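Local coordinates for Alr2269 protein (PDB 3MC9), which is a cyanobacterial Omp85 protein that probably takes part in beta-barrel biogenesis at the outer membrane through its periplasmic POTRA domains, at residues R177-Q180 with E181-E185. Numbering follows the deposited sequence.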
loop_
_atom_site.group_PDB
_atom_site.type_symbol
_atom_site.label_atom_id
_atom_site.label_comp_id
_atom_site.label_asym_id
_atom_site.label_seq_id
_atom_site.Cartn_x
_atom_site.Cartn_y
_atom_site.Cartn_z
ATOM N N ARG A 177 -0.143 -4.327 -4.199
ATOM C CA ARG A 177 -0.705 -5.607 -4.636
ATOM C C ARG A 177 0.163 -6.228 -5.726
ATOM O O ARG A 177 0.442 -7.419 -5.683
ATOM C CB ARG A 177 -2.103 -5.436 -5.171
ATOM C CG ARG A 177 -3.107 -5.034 -4.119
ATOM C CD ARG A 177 -4.460 -4.808 -4.737
ATOM N NE ARG A 177 -5.132 -6.062 -5.090
ATOM C CZ ARG A 177 -5.630 -6.368 -6.294
ATOM N NH1 ARG A 177 -5.544 -5.518 -7.323
ATOM N NH2 ARG A 177 -6.238 -7.540 -6.474
ATOM N N ASP A 178 0.562 -5.414 -6.704
ATOM C CA ASP A 178 1.426 -5.886 -7.781
ATOM C C ASP A 178 2.799 -6.233 -7.211
ATOM O O ASP A 178 3.434 -7.177 -7.661
ATOM C CB ASP A 178 1.584 -4.837 -8.883
ATOM C CG ASP A 178 0.267 -4.490 -9.574
ATOM O OD1 ASP A 178 -0.716 -5.256 -9.449
ATOM O OD2 ASP A 178 0.222 -3.431 -10.239
ATOM N N LEU A 179 3.249 -5.466 -6.221
ATOM C CA LEU A 179 4.484 -5.793 -5.510
ATOM C C LEU A 179 4.382 -7.192 -4.868
ATOM O O LEU A 179 5.298 -8.016 -4.995
ATOM C CB LEU A 179 4.842 -4.749 -4.439
ATOM C CG LEU A 179 6.252 -4.934 -3.849
ATOM C CD1 LEU A 179 7.350 -4.520 -4.858
ATOM C CD2 LEU A 179 6.423 -4.186 -2.543
ATOM N N GLN A 180 3.287 -7.445 -4.171
ATOM C CA GLN A 180 3.100 -8.730 -3.511
ATOM C C GLN A 180 3.072 -9.916 -4.487
ATOM O O GLN A 180 3.501 -11.027 -4.146
ATOM C CB GLN A 180 1.822 -8.732 -2.691
ATOM C CG GLN A 180 1.784 -9.837 -1.657
ATOM C CD GLN A 180 2.879 -9.656 -0.609
ATOM O OE1 GLN A 180 3.153 -8.531 -0.156
ATOM N NE2 GLN A 180 3.512 -10.757 -0.224
ATOM N N GLU A 181 2.561 -9.703 -5.690
ATOM C CA GLU A 181 2.576 -10.778 -6.678
ATOM C C GLU A 181 4.026 -11.103 -7.036
ATOM O O GLU A 181 4.420 -12.255 -7.073
ATOM C CB GLU A 181 1.769 -10.402 -7.923
ATOM C CG GLU A 181 0.274 -10.559 -7.722
ATOM C CD GLU A 181 -0.111 -12.007 -7.491
ATOM O OE1 GLU A 181 -0.031 -12.808 -8.455
ATOM O OE2 GLU A 181 -0.471 -12.346 -6.339
ATOM N N GLY A 182 4.820 -10.069 -7.256
ATOM C CA GLY A 182 6.245 -10.242 -7.490
ATOM C C GLY A 182 6.978 -10.931 -6.343
ATOM O O GLY A 182 7.894 -11.735 -6.577
ATOM N N ILE A 183 6.563 -10.628 -5.112
ATOM C CA ILE A 183 7.140 -11.235 -3.916
ATOM C C ILE A 183 6.878 -12.736 -3.899
ATOM O O ILE A 183 7.736 -13.535 -3.558
ATOM C CB ILE A 183 6.616 -10.566 -2.615
ATOM C CG1 ILE A 183 7.230 -9.157 -2.484
ATOM C CG2 ILE A 183 6.984 -11.439 -1.391
ATOM C CD1 ILE A 183 6.566 -8.217 -1.435
ATOM N N LYS A 184 5.678 -13.114 -4.294
ATOM C CA LYS A 184 5.318 -14.520 -4.420
ATOM C C LYS A 184 6.195 -15.222 -5.457
ATOM O O LYS A 184 6.616 -16.362 -5.272
ATOM C CB LYS A 184 3.852 -14.651 -4.830
ATOM C CG LYS A 184 2.874 -14.282 -3.706
ATOM C CD LYS A 184 1.570 -15.079 -3.781
ATOM C CE LYS A 184 0.877 -15.158 -2.415
ATOM N NZ LYS A 184 1.239 -16.397 -1.633
ATOM N N GLU A 185 6.438 -14.546 -6.570
ATOM C CA GLU A 185 7.331 -15.091 -7.588
ATOM C C GLU A 185 8.784 -15.220 -7.049
ATOM O O GLU A 185 9.429 -16.230 -7.277
ATOM C CB GLU A 185 7.212 -14.247 -8.856
ATOM C CG GLU A 185 7.975 -14.775 -10.062
ATOM C CD GLU A 185 7.688 -13.993 -11.340
ATOM O OE1 GLU A 185 6.714 -13.211 -11.378
ATOM O OE2 GLU A 185 8.437 -14.178 -12.318
#
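Ile183 meets Leu179 and Gln180 one turn back on helix 176-192 and touches the apolar side chain of the first and the amide of the second. From its CB, 3.5 Å from Gln180 O, the side chain branches. CG1 runs beside the backbone N (chi1 -72°), a course that carries it back over the preceding turn to 3.4 Å from Leu179 O. CD1 extends this arm until it lies 4.1 Å from Leu179 CG and 3.7 Å from Gln180 OE1, while the other branch, CG2, comes to 3.7 Å from Gln180 NE2. The chain of Gln180, with CG opposite the backbone N, bends at chi2 (64°) and brings the amide back over Ile183; the turn about chi3 (41°) puts OE1 at CD1 and NE2 at CG2, the two side chains crossing at an angle. Beneath these side chains the Ile183 N-H bonds to Leu179 O at 2.9 Å, and Lys184 N continues the i to i+4 ladder to Gln180 O. The methylene CG of Lys184 also sits 3.3 Å from that oxygen. Leu179 and Ile183 both touch Phe166 of helix 161-166, and they reach Val212 and Leu214 of strand 211-217, respectively, so their stripe faces the helix-on-sheet core of this POTRA domain. Between the Gln180 and Ile183 side chains the contact is van der Waals: the amide of the exposed Gln180 flanks the apolar stripe, marking where the helix passes from domain core to polar surface.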